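Local atomic coordinates of heme peroxidase (Bacteroides thetaiotaomicron, PDB entry 2GVK), a protein that probably catalyses the heme- and hydrogen peroxide-dependent oxidation of dyes and other organic substrates, as a member of the dye-decolorizing peroxidase (DyP) family. Residues A[67-72]-A[310-315]; A[40-45]-A[107-112]; A[230-235]-A[278-283]. One frame throughout, in Å; residues are numbered along the deposited sequence. Where two conformers were deposited one is given.

Contact 1: residues A[67-72]-A[310-315]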
ATOM      1  N   CYS A  67       2.885  -4.989 -21.861  1.00 12.11           N
ATOM      2  CA  CYS A  67       3.810  -5.554 -22.813  1.00 12.02           C
ATOM      3  C   CYS A  67       3.562  -4.902 -24.159  1.00 12.22           C
ATOM      4  O   CYS A  67       2.416  -4.673 -24.541  1.00 12.18           O
ATOM      5  CB  CYS A  67       3.666  -7.067 -22.947  1.00 12.04           C
ATOM      6  SG  CYS A  67       4.995  -7.841 -23.917  1.00 14.09           S
ATOM      7  N   THR A  68       4.635  -4.565 -24.848  1.00 11.94           N
ATOM      8  CA  THR A  68       4.550  -4.136 -26.238  1.00 12.19           C
ATOM      9  C   THR A  68       5.324  -5.115 -27.111  1.00 12.25           C
ATOM     10  O   THR A  68       6.296  -5.752 -26.650  1.00 12.66           O
ATOM     11  CB  THR A  68       5.100  -2.734 -26.437  1.00 12.33           C
ATOM     12  OG1 THR A  68       6.480  -2.729 -26.148  1.00 16.75           O
ATOM     13  CG2 THR A  68       4.416  -1.769 -25.553  1.00 13.30           C
HETATM   14  N   MSE A  69       4.867  -5.253 -28.361  1.00 11.75           N
HETATM   15  CA  MSE A  69       5.428  -6.166 -29.324  1.00 12.29           C
HETATM   16  C   MSE A  69       5.735  -5.404 -30.598  1.00 12.12           C
HETATM   17  O   MSE A  69       4.864  -4.731 -31.149  1.00 12.51           O
HETATM   18  CB  MSE A  69       4.415  -7.258 -29.629  1.00 12.19           C
HETATM   19  CG  MSE A  69       4.879  -8.288 -30.646  1.00 15.26           C
HETATM   20 SE   MSE A  69       3.473  -9.600 -31.005  0.70 22.19          SE
HETATM   21  CE  MSE A  69       4.525 -10.816 -32.100  1.00 18.76           C
ATOM     22  N   GLY A  70       6.965  -5.534 -31.079  1.00 11.63           N
ATOM     23  CA  GLY A  70       7.391  -4.854 -32.282  1.00 11.54           C
ATOM     24  C   GLY A  70       8.108  -5.770 -33.244  1.00 10.89           C
ATOM     25  O   GLY A  70       8.634  -6.824 -32.854  1.00 10.82           O
ATOM     26  N   PHE A  71       8.178  -5.326 -34.495  1.00 10.30           N
ATOM     27  CA  PHE A  71       8.781  -6.095 -35.589  1.00 10.27           C
ATOM     28  C   PHE A  71       9.909  -5.342 -36.268  1.00 10.30           C
ATOM     29  O   PHE A  71       9.759  -4.170 -36.615  1.00 10.25           O
ATOM     30  CB  PHE A  71       7.708  -6.432 -36.653  1.00 10.34           C
ATOM     31  CG  PHE A  71       6.516  -7.130 -36.101  1.00 11.61           C
ATOM     32  CD1 PHE A  71       5.503  -6.418 -35.504  1.00 14.25           C
ATOM     33  CD2 PHE A  71       6.443  -8.508 -36.101  1.00 11.25           C
ATOM     34  CE1 PHE A  71       4.421  -7.065 -34.920  1.00 15.02           C
ATOM     35  CE2 PHE A  71       5.323  -9.164 -35.525  1.00 13.08           C
ATOM     36  CZ  PHE A  71       4.338  -8.442 -34.953  1.00 14.30           C
ATOM     37  N   GLY A  72      10.999  -6.057 -36.558  1.00 10.16           N
ATOM     38  CA  GLY A  72      12.112  -5.511 -37.328  1.00 10.34           C
ATOM     39  C   GLY A  72      11.732  -5.319 -38.792  1.00 10.57           C
ATOM     40  O   GLY A  72      10.752  -5.876 -39.268  1.00 10.25           O
ATOM     41  N   ASP A 310      -5.340  -2.977 -33.326  1.00 13.07           N
ATOM     42  CA  ASP A 310      -6.205  -3.340 -34.466  1.00 13.67           C
ATOM     43  C   ASP A 310      -5.406  -4.054 -35.534  1.00 13.58           C
ATOM     44  O   ASP A 310      -5.805  -5.098 -36.027  1.00 13.30           O
ATOM     45  CB  ASP A 310      -6.859  -2.088 -35.077  1.00 13.92           C
ATOM     46  CG  ASP A 310      -8.062  -1.625 -34.304  1.00 18.42           C
ATOM     47  OD1 ASP A 310      -8.639  -2.454 -33.540  1.00 24.72           O
ATOM     48  OD2 ASP A 310      -8.493  -0.453 -34.502  1.00 21.61           O
ATOM     49  N   LEU A 311      -4.292  -3.464 -35.919  1.00 13.84           N
ATOM     50  CA  LEU A 311      -3.454  -4.044 -36.942  1.00 14.39           C
ATOM     51  C   LEU A 311      -2.843  -5.361 -36.479  1.00 15.07           C
ATOM     52  O   LEU A 311      -2.793  -6.333 -37.234  1.00 15.43           O
ATOM     53  CB  LEU A 311      -2.357  -3.047 -37.352  1.00 14.17           C
ATOM     54  CG  LEU A 311      -1.337  -3.554 -38.382  1.00 13.37           C
ATOM     55  CD1 LEU A 311      -2.030  -4.194 -39.587  1.00 12.12           C
ATOM     56  CD2 LEU A 311      -0.464  -2.439 -38.813  1.00 12.01           C
ATOM     57  N   LEU A 312      -2.372  -5.391 -35.239  1.00 15.52           N
ATOM     58  CA  LEU A 312      -1.827  -6.615 -34.646  1.00 15.94           C
ATOM     59  C   LEU A 312      -2.820  -7.795 -34.779  1.00 16.22           C
ATOM     60  O   LEU A 312      -2.441  -8.890 -35.150  1.00 16.51           O
ATOM     61  CB  LEU A 312      -1.486  -6.373 -33.192  1.00 16.10           C
ATOM     62  CG  LEU A 312      -0.589  -7.392 -32.557  1.00 17.67           C
ATOM     63  CD1 LEU A 312       0.754  -7.487 -33.286  1.00 15.79           C
ATOM     64  CD2 LEU A 312      -0.367  -7.039 -31.115  1.00 15.42           C
ATOM     65  N   GLY A 313      -4.087  -7.533 -34.502  1.00 16.36           N
ATOM     66  CA  GLY A 313      -5.123  -8.537 -34.658  1.00 16.57           C
ATOM     67  C   GLY A 313      -5.228  -9.032 -36.098  1.00 16.89           C
ATOM     68  O   GLY A 313      -5.409 -10.235 -36.342  1.00 16.99           O
ATOM     69  N   GLU A 314      -5.165  -8.103 -37.054  1.00 17.02           N
ATOM     70  CA  GLU A 314      -5.227  -8.455 -38.465  1.00 17.19           C
ATOM     71  C   GLU A 314      -4.044  -9.297 -38.849  1.00 17.02           C
ATOM     72  O   GLU A 314      -4.166 -10.200 -39.643  1.00 17.05           O
ATOM     73  CB  GLU A 314      -5.246  -7.213 -39.334  1.00 17.46           C
ATOM     74  CG  GLU A 314      -6.501  -6.442 -39.279  1.00 20.80           C
ATOM     75  CD  GLU A 314      -6.470  -5.248 -40.216  1.00 28.09           C
ATOM     76  OE1 GLU A 314      -5.482  -5.121 -40.998  1.00 31.47           O
ATOM     77  OE2 GLU A 314      -7.450  -4.455 -40.208  1.00 31.92           O
ATOM     78  N   LEU A 315      -2.875  -8.941 -38.326  1.00 17.06           N
ATOM     79  CA  LEU A 315      -1.662  -9.695 -38.597  1.00 17.08           C
ATOM     80  C   LEU A 315      -1.806 -11.157 -38.157  1.00 17.36           C
ATOM     81  O   LEU A 315      -1.269 -12.068 -38.804  1.00 17.39           O
ATOM     82  CB  LEU A 315      -0.458  -9.058 -37.888  1.00 17.08           C
ATOM     83  CG  LEU A 315      -0.102  -7.631 -38.314  1.00 18.06           C
ATOM     84  CD1 LEU A 315       1.062  -7.117 -37.450  1.00 17.43           C
ATOM     85  CD2 LEU A 315       0.229  -7.540 -39.792  1.00 18.27           C
TER
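Met-69 and Phe-71 rise from the same face of strand 66-72 to meet Leu-312 and Leu-315 of the C-terminal helix 309-315, which lies over a central part of the antiparallel sheet of the Dyp-type (alpha+beta) fold. The axes of the two segments pass 11.3 Å apart at 62°, far enough that side chains alone bridge the gap, and no hydrogen bond joins them. Met-69 is a selenomethionine; all three of its torsions are near 180°, an extended chain that carries the selenium well out from the strand. There it crosses the side chain of Leu-312 at about a right angle, SE lying 4.1 Å from CD1. The same methyl meets the Phe-71 ring at its edge, near the ring plane, so that one branch of Leu-312 serves both strand residues. Around this contact, Phe-49 of helix 38-59 touches both Met-69 and Leu-312, while Phe-80 sets its ring edge-to-face with Phe-71 and also touches Leu-315. Phe-71 CE1 meets two leucines about one helical turn apart, 4.0 Å from Leu-312 CD1 and 4.2 Å from Leu-315 CD1.

Contact 2: residues A[40-45]-A[107-112]. With EDO (1,2-ethanediol), chain I.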
ATOM      1  N   ASP A  40       3.380 -19.057 -38.669  1.00 12.11           N
ATOM      2  CA  ASP A  40       2.151 -19.403 -37.932  1.00 12.65           C
ATOM      3  C   ASP A  40       2.280 -19.157 -36.428  1.00 12.59           C
ATOM      4  O   ASP A  40       1.334 -18.708 -35.784  1.00 12.77           O
ATOM      5  CB  ASP A  40       1.770 -20.843 -38.183  1.00 13.04           C
ATOM      6  CG  ASP A  40       1.135 -21.055 -39.561  1.00 15.13           C
ATOM      7  OD1 ASP A  40       0.826 -20.053 -40.250  1.00 18.94           O
ATOM      8  OD2 ASP A  40       0.919 -22.225 -39.938  1.00 19.68           O
ATOM      9  N   LYS A  41       3.424 -19.498 -35.858  1.00 12.47           N
ATOM     10  CA  LYS A  41       3.623 -19.305 -34.412  1.00 12.56           C
ATOM     11  C   LYS A  41       3.678 -17.822 -34.061  1.00 12.40           C
ATOM     12  O   LYS A  41       3.081 -17.389 -33.074  1.00 12.56           O
ATOM     13  CB  LYS A  41       4.868 -20.052 -33.929  1.00 12.56           C
ATOM     14  CG  LYS A  41       4.639 -21.553 -33.889  1.00 13.90           C
ATOM     15  CD  LYS A  41       5.835 -22.312 -33.452  1.00 16.49           C
ATOM     16  CE  LYS A  41       5.547 -23.809 -33.439  1.00 17.75           C
ATOM     17  NZ  LYS A  41       6.797 -24.601 -33.354  1.00 21.86           N
ATOM     18  N   VAL A  42       4.316 -17.030 -34.905  1.00 12.25           N
ATOM     19  CA  VAL A  42       4.342 -15.591 -34.685  1.00 12.29           C
ATOM     20  C   VAL A  42       2.921 -15.013 -34.797  1.00 12.40           C
ATOM     21  O   VAL A  42       2.513 -14.184 -33.984  1.00 12.00           O
ATOM     22  CB  VAL A  42       5.308 -14.878 -35.664  1.00 12.33           C
ATOM     23  CG1 VAL A  42       5.137 -13.318 -35.586  1.00 12.68           C
ATOM     24  CG2 VAL A  42       6.746 -15.286 -35.363  1.00 13.50           C
ATOM     25  N   LYS A  43       2.168 -15.481 -35.782  1.00 12.83           N
ATOM     26  CA  LYS A  43       0.796 -15.002 -35.981  1.00 13.45           C
ATOM     27  C   LYS A  43      -0.107 -15.394 -34.804  1.00 13.94           C
ATOM     28  O   LYS A  43      -0.997 -14.618 -34.410  1.00 14.04           O
ATOM     29  CB  LYS A  43       0.221 -15.521 -37.298  1.00 13.45           C
ATOM     30  CG  LYS A  43       0.808 -14.856 -38.510  1.00 15.15           C
ATOM     31  CD  LYS A  43       0.094 -15.265 -39.788  1.00 18.54           C
ATOM     32  CE  LYS A  43       0.652 -14.504 -40.987  1.00 23.29           C
ATOM     33  NZ  LYS A  43      -0.158 -14.725 -42.239  1.00 26.61           N
ATOM     34  N   ASP A  44       0.144 -16.560 -34.209  1.00 14.46           N
ATOM     35  CA  ASP A  44      -0.603 -17.004 -32.987  0.70 14.74           C
ATOM     36  C   ASP A  44      -0.398 -16.025 -31.865  1.00 14.38           C
ATOM     37  O   ASP A  44      -1.328 -15.665 -31.161  1.00 14.82           O
ATOM     38  CB  ASP A  44      -0.151 -18.392 -32.515  0.70 15.15           C
ATOM     39  CG  ASP A  44      -0.872 -18.837 -31.208  0.70 18.13           C
ATOM     40  OD1 ASP A  44      -2.104 -19.104 -31.273  0.70 23.78           O
ATOM     41  OD2 ASP A  44      -0.212 -18.914 -30.131  0.70 19.31           O
ATOM     42  N   VAL A  45       0.835 -15.579 -31.688  1.00 13.45           N
ATOM     43  CA  VAL A  45       1.115 -14.577 -30.654  1.00 13.10           C
ATOM     44  C   VAL A  45       0.414 -13.241 -31.000  1.00 12.85           C
ATOM     45  O   VAL A  45      -0.225 -12.635 -30.149  1.00 12.65           O
ATOM     46  CB  VAL A  45       2.633 -14.352 -30.456  1.00 12.83           C
ATOM     47  CG1 VAL A  45       2.880 -13.177 -29.529  1.00 13.70           C
ATOM     48  CG2 VAL A  45       3.282 -15.589 -29.898  1.00 14.21           C
ATOM     49  N   GLY A 107      17.721  -8.100 -34.995  1.00 11.89           N
ATOM     50  CA  GLY A 107      16.560  -8.306 -34.152  1.00 11.61           C
ATOM     51  C   GLY A 107      15.315  -8.302 -34.994  1.00 11.24           C
ATOM     52  O   GLY A 107      15.102  -7.386 -35.773  1.00 11.41           O
ATOM     53  N   ASP A 108      14.499  -9.350 -34.858  1.00 10.75           N
ATOM     54  CA  ASP A 108      13.280  -9.494 -35.669  1.00 10.64           C
ATOM     55  C   ASP A 108      12.024  -9.178 -34.872  1.00 10.63           C
ATOM     56  O   ASP A 108      11.078  -8.619 -35.410  1.00 10.84           O
ATOM     57  CB  ASP A 108      13.176 -10.902 -36.225  1.00 10.52           C
ATOM     58  CG  ASP A 108      14.247 -11.212 -37.291  1.00 11.98           C
ATOM     59  OD1 ASP A 108      14.712 -10.273 -37.991  1.00 12.19           O
ATOM     60  OD2 ASP A 108      14.581 -12.414 -37.467  1.00 13.22           O
ATOM     61  N   LEU A 109      12.008  -9.606 -33.599  1.00 10.82           N
ATOM     62  CA  LEU A 109      10.888  -9.349 -32.690  1.00 10.82           C
ATOM     63  C   LEU A 109      11.397  -8.709 -31.423  1.00 10.72           C
ATOM     64  O   LEU A 109      12.422  -9.131 -30.877  1.00 11.01           O
ATOM     65  CB  LEU A 109      10.161 -10.651 -32.312  1.00 11.08           C
ATOM     66  CG  LEU A 109       9.543 -11.499 -33.416  1.00 12.54           C
ATOM     67  CD1 LEU A 109       8.890 -12.729 -32.793  1.00 14.07           C
ATOM     68  CD2 LEU A 109       8.529 -10.702 -34.261  1.00 12.47           C
ATOM     69  N   LEU A 110      10.661  -7.709 -30.934  1.00 10.59           N
ATOM     70  CA  LEU A 110      10.928  -7.098 -29.632  1.00 10.66           C
ATOM     71  C   LEU A 110       9.735  -7.254 -28.710  1.00 10.78           C
ATOM     72  O   LEU A 110       8.601  -6.966 -29.095  1.00 10.90           O
ATOM     73  CB  LEU A 110      11.237  -5.594 -29.783  1.00 11.05           C
ATOM     74  CG  LEU A 110      11.324  -4.780 -28.457  1.00 11.67           C
ATOM     75  CD1 LEU A 110      12.561  -5.115 -27.661  1.00 12.13           C
ATOM     76  CD2 LEU A 110      11.264  -3.293 -28.746  1.00 13.88           C
ATOM     77  N   PHE A 111      10.000  -7.707 -27.487  1.00 10.70           N
ATOM     78  CA  PHE A 111       9.002  -7.669 -26.417  1.00 10.75           C
ATOM     79  C   PHE A 111       9.533  -6.829 -25.295  1.00 10.75           C
ATOM     80  O   PHE A 111      10.663  -7.044 -24.822  1.00 10.70           O
ATOM     81  CB  PHE A 111       8.661  -9.099 -25.915  1.00 10.83           C
ATOM     82  CG  PHE A 111       7.964  -9.941 -26.929  1.00 12.01           C
ATOM     83  CD1 PHE A 111       6.630  -9.759 -27.192  1.00 11.72           C
ATOM     84  CD2 PHE A 111       8.660 -10.896 -27.667  1.00 11.29           C
ATOM     85  CE1 PHE A 111       5.978 -10.532 -28.140  1.00 10.03           C
ATOM     86  CE2 PHE A 111       7.997 -11.683 -28.625  1.00 11.91           C
ATOM     87  CZ  PHE A 111       6.673 -11.496 -28.854  1.00 10.54           C
ATOM     88  N   HIS A 112       8.736  -5.833 -24.896  1.00 10.53           N
ATOM     89  CA  HIS A 112       9.070  -4.940 -23.800  1.00 10.83           C
ATOM     90  C   HIS A 112       8.005  -5.147 -22.725  1.00 11.01           C
ATOM     91  O   HIS A 112       6.850  -4.746 -22.892  1.00 11.43           O
ATOM     92  CB  HIS A 112       9.112  -3.498 -24.315  1.00 10.99           C
ATOM     93  CG  HIS A 112       9.317  -2.460 -23.248  1.00 11.03           C
ATOM     94  ND1 HIS A 112       8.855  -1.156 -23.382  1.00 12.16           N
ATOM     95  CD2 HIS A 112       9.974  -2.506 -22.071  1.00 13.05           C
ATOM     96  CE1 HIS A 112       9.210  -0.460 -22.320  1.00 13.30           C
ATOM     97  NE2 HIS A 112       9.870  -1.258 -21.495  1.00 12.10           N
TER
HETATM   98  C1  EDO I 324      16.820  -6.257 -39.944  1.00 22.84           C
HETATM   99  O1  EDO I 324      15.841  -5.443 -40.594  1.00 19.41           O
HETATM  100  C2  EDO I 324      17.092  -5.775 -38.494  1.00 23.00           C
HETATM  101  O2  EDO I 324      15.875  -5.801 -37.715  1.00 18.03           O
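The helix-on-sheet layer of the N-terminal half is built here from Val-42 and Val-45 of helix 38-59, set against Leu-109 and Phe-111 at the start of strand 109-115. Two apolar pairs carry the contact. Val-42 CG2 lies 4.2 Å from Leu-109 CD1, and one turn further along the helix Val-45 CG1 comes equally near, 4.2 Å, to CZ of Phe-111. In the leucine, CD1 stands anti to CA (chi2 180°) and points on toward the helix. Val-45 comes to the far end of the phenylalanine ring at an oblique angle. Steps of three along the helix and two along the strand thus bring the partners into line, and all four side chains are buried.

The order of elements, a strand, helix 38-59, two more strands, helix 118-131 and a last strand, is, apart from an insertion between the second and third strands, that of a ferredoxin-like unit, as expected for the dimeric alpha+beta barrel superfamily. Leu-128 of helix 118-131 touches both Val-45 and Phe-111, and Met-69 on the adjacent strand does the same.

The strand begins with a classic beta bulge, in which Asp-108 and Leu-109 both face Tyr-30. Asp-108 also uses its side chain there, OD2 being hydrogen-bonded to the backbone N of Leu-32. Just before the bulge, the carbonyl O of Gly-107 accepts a hydrogen bond of 2.6 Å from O2 of a 1,2-ethanediol, probably from the crystallisation liquor, which is also bonded to Thr-91 and to Asp-74 N.

Contact 3: residues A[230-235]-A[278-283]. With EDO (1,2-ethanediol), chain H.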
ATOM      1  N   ASN A 230      27.347  20.515 -25.145  1.00 11.92           N
ATOM      2  CA  ASN A 230      27.495  19.049 -25.359  1.00 11.32           C
ATOM      3  C   ASN A 230      26.889  18.206 -24.222  1.00 11.30           C
ATOM      4  O   ASN A 230      27.080  16.990 -24.171  1.00 11.19           O
ATOM      5  CB  ASN A 230      28.959  18.661 -25.588  1.00 11.17           C
ATOM      6  CG  ASN A 230      29.863  19.022 -24.419  1.00 12.30           C
ATOM      7  OD1 ASN A 230      29.454  19.694 -23.474  1.00 13.45           O
ATOM      8  ND2 ASN A 230      31.090  18.559 -24.477  1.00 14.44           N
ATOM      9  N   ALA A 231      26.131  18.853 -23.347  1.00 11.53           N
ATOM     10  CA  ALA A 231      25.392  18.138 -22.288  1.00 11.78           C
ATOM     11  C   ALA A 231      24.380  17.204 -22.915  1.00 12.23           C
ATOM     12  O   ALA A 231      23.819  17.501 -23.976  1.00 12.41           O
ATOM     13  CB  ALA A 231      24.705  19.118 -21.367  1.00 11.94           C
ATOM     14  N   HIS A 232      24.158  16.078 -22.275  1.00 12.48           N
ATOM     15  CA  HIS A 232      23.245  15.064 -22.786  1.00 13.07           C
ATOM     16  C   HIS A 232      21.862  15.630 -23.077  1.00 14.32           C
ATOM     17  O   HIS A 232      21.272  15.328 -24.104  1.00 14.57           O
ATOM     18  CB  HIS A 232      23.136  13.917 -21.788  1.00 12.97           C
ATOM     19  CG  HIS A 232      22.210  12.835 -22.218  1.00 13.11           C
ATOM     20  ND1 HIS A 232      22.466  12.025 -23.303  1.00 16.88           N
ATOM     21  CD2 HIS A 232      21.056  12.378 -21.670  1.00 17.43           C
ATOM     22  CE1 HIS A 232      21.494  11.141 -23.425  1.00 19.17           C
ATOM     23  NE2 HIS A 232      20.624  11.341 -22.449  1.00 17.85           N
ATOM     24  N   ASN A 233      21.337  16.434 -22.173  1.00 15.55           N
ATOM     25  CA  ASN A 233      19.990  16.960 -22.368  1.00 16.85           C
ATOM     26  C   ASN A 233      19.959  18.143 -23.343  1.00 17.28           C
ATOM     27  O   ASN A 233      18.916  18.489 -23.846  1.00 18.08           O
ATOM     28  CB  ASN A 233      19.354  17.325 -21.066  1.00 17.28           C
ATOM     29  CG  ASN A 233      19.697  18.657 -20.621  1.00 21.02           C
ATOM     30  OD1 ASN A 233      20.788  19.152 -20.881  1.00 24.15           O
ATOM     31  ND2 ASN A 233      18.759  19.305 -19.947  1.00 27.63           N
ATOM     32  N   ALA A 234      21.113  18.743 -23.619  1.00 17.00           N
ATOM     33  CA  ALA A 234      21.186  19.749 -24.652  1.00 17.00           C
ATOM     34  C   ALA A 234      21.139  19.094 -26.038  1.00 17.09           C
ATOM     35  O   ALA A 234      20.384  19.527 -26.909  1.00 17.08           O
ATOM     36  CB  ALA A 234      22.438  20.582 -24.504  1.00 16.85           C
ATOM     37  N   VAL A 235      21.961  18.068 -26.251  1.00 17.05           N
ATOM     38  CA  VAL A 235      22.085  17.490 -27.583  1.00 17.62           C
ATOM     39  C   VAL A 235      20.912  16.589 -27.954  1.00 18.40           C
ATOM     40  O   VAL A 235      20.610  16.455 -29.118  1.00 18.22           O
ATOM     41  CB  VAL A 235      23.437  16.690 -27.784  1.00 17.43           C
ATOM     42  CG1 VAL A 235      24.660  17.568 -27.398  1.00 17.09           C
ATOM     43  CG2 VAL A 235      23.428  15.411 -27.018  1.00 18.08           C
ATOM     44  N   GLU A 278      21.960  11.422 -34.427  1.00 12.42           N
ATOM     45  CA  GLU A 278      22.961  12.226 -35.179  1.00 12.92           C
ATOM     46  C   GLU A 278      23.595  13.277 -34.251  1.00 12.87           C
ATOM     47  O   GLU A 278      24.827  13.426 -34.212  1.00 13.10           O
ATOM     48  CB  GLU A 278      22.328  12.905 -36.367  1.00 13.44           C
ATOM     49  CG  GLU A 278      21.964  11.968 -37.512  1.00 17.90           C
ATOM     50  CD  GLU A 278      21.192  12.688 -38.635  1.00 26.62           C
ATOM     51  OE1 GLU A 278      20.959  13.922 -38.518  1.00 31.26           O
ATOM     52  OE2 GLU A 278      20.796  12.015 -39.623  1.00 32.49           O
ATOM     53  N   ASN A 279      22.758  14.002 -33.505  1.00 12.77           N
ATOM     54  CA  ASN A 279      23.254  15.008 -32.572  1.00 12.93           C
ATOM     55  C   ASN A 279      24.226  14.403 -31.548  1.00 13.00           C
ATOM     56  O   ASN A 279      25.178  15.051 -31.131  1.00 13.04           O
ATOM     57  CB  ASN A 279      22.098  15.686 -31.827  1.00 12.90           C
ATOM     58  CG  ASN A 279      21.375  16.723 -32.667  1.00 13.76           C
ATOM     59  OD1 ASN A 279      21.614  16.858 -33.869  1.00 11.86           O
ATOM     60  ND2 ASN A 279      20.473  17.451 -32.036  1.00 16.36           N
HETATM   61  N   MSE A 280      23.936  13.185 -31.098  1.00 12.91           N
HETATM   62  CA  MSE A 280      24.756  12.534 -30.081  1.00 12.92           C
HETATM   63  C   MSE A 280      26.068  12.035 -30.631  1.00 12.93           C
HETATM   64  O   MSE A 280      27.146  12.311 -30.057  1.00 12.78           O
HETATM   65  CB  MSE A 280      24.008  11.352 -29.473  1.00 13.23           C
HETATM   66  CG  MSE A 280      22.832  11.742 -28.628  1.00 13.36           C
HETATM   67 SE   MSE A 280      21.794  10.172 -28.151  0.70 22.89          SE
HETATM   68  CE  MSE A 280      23.204   9.229 -27.032  1.00 18.37           C
ATOM     69  N   PHE A 281      26.006  11.306 -31.741  1.00 13.18           N
ATOM     70  CA  PHE A 281      27.174  10.552 -32.225  1.00 13.22           C
ATOM     71  C   PHE A 281      28.024  11.314 -33.222  1.00 13.27           C
ATOM     72  O   PHE A 281      29.229  11.109 -33.279  1.00 13.85           O
ATOM     73  CB  PHE A 281      26.728   9.201 -32.805  1.00 13.53           C
ATOM     74  CG  PHE A 281      26.294   8.211 -31.750  1.00 12.50           C
ATOM     75  CD1 PHE A 281      24.998   8.252 -31.225  1.00 12.62           C
ATOM     76  CD2 PHE A 281      27.191   7.291 -31.239  1.00 10.97           C
ATOM     77  CE1 PHE A 281      24.614   7.375 -30.245  1.00 12.46           C
ATOM     78  CE2 PHE A 281      26.816   6.403 -30.273  1.00 11.74           C
ATOM     79  CZ  PHE A 281      25.531   6.457 -29.744  1.00 11.70           C
ATOM     80  N   ILE A 282      27.394  12.141 -34.039  1.00 13.10           N
ATOM     81  CA  ILE A 282      28.135  12.983 -34.995  0.50 12.97           C
ATOM     82  C   ILE A 282      28.375  14.361 -34.401  1.00 12.59           C
ATOM     83  O   ILE A 282      29.505  14.904 -34.478  1.00 12.36           O
ATOM     84  CB  ILE A 282      27.376  13.134 -36.316  0.50 13.15           C
ATOM     85  CG1 ILE A 282      27.013  11.760 -36.892  0.50 14.67           C
ATOM     86  CG2 ILE A 282      28.207  13.938 -37.322  0.50 13.59           C
ATOM     87  CD1 ILE A 282      28.216  10.851 -37.127  0.50 14.61           C
ATOM     88  N   GLY A 283      27.331  14.923 -33.799  1.00 12.06           N
ATOM     89  CA  GLY A 283      27.382  16.257 -33.236  1.00 11.79           C
ATOM     90  C   GLY A 283      26.706  17.280 -34.134  1.00 11.51           C
ATOM     91  O   GLY A 283      26.801  17.212 -35.369  1.00 11.37           O
TER
HETATM   92  C1  EDO H 323      19.282   8.716 -25.785  1.00 38.43           C
HETATM   93  O1  EDO H 323      19.821   7.650 -26.619  1.00 41.46           O
HETATM   94  C2  EDO H 323      19.387   8.355 -24.283  1.00 36.19           C
HETATM   95  O2  EDO H 323      18.379   9.100 -23.507  1.00 31.34           O
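A probable heme pocket in the C-terminal half is bordered by His-232 of the short helix 232-235 and by Met-280, a selenomethionine near the end of helix 270-281. The imidazole is hydrogen-bonded through ND1 to Asp-290 OD2, a histidine-aspartate pair like the proximal one of heme peroxidases. No heme is present; a 1,2-ethanediol, probably from the crystallisation liquor, lies at the ring edge, its O2 3.3 Å from His-232 NE2 in a weak hydrogen bond. Met-280 SE lies 3.5 Å from O1 of the same ethanediol, and the bend at chi3 (64°) turns CE to the edge of the His-232 ring, 4.4 Å from CE1.

Val-235 CG2 also packs 4.1 Å from Met-280 CG, the two side chains crossing at about a right angle. The one hydrogen bond between the segments runs from Asn-279 ND2 to Val-235 O, 3.1 Å long with an N-H...O angle of 157°; it lies in the planes of both the amide and the carbonyl, and ties the C-terminal ends of the helices together. Tyr-193 of strand 186-195 packs on Met-280, and backbone bonds from His-232 and Asn-233 join helix 232-235 to helix 205-212.

Contacts 1 and 2 are neighbours, their centres 8 Å apart, and share one sheet: strands 66-72 and 109-115 lie side by side, joined by backbone bonds such as Leu-110 N to Gly-70 O. Helices 38-59 and 309-315 pack beside each other over them, and the segments of the two contacts alternate along the chain. By closing on the C-terminal helix, contact 1 ties the chain's end to the N-terminal half. Contact 3 lies about 32 Å from contact 1 and 33 Å from contact 2, centre to centre, across the chain's centre. Following contact 2 and nested within the loop of contact 1, it belongs to the C-terminal half with the probable heme pocket.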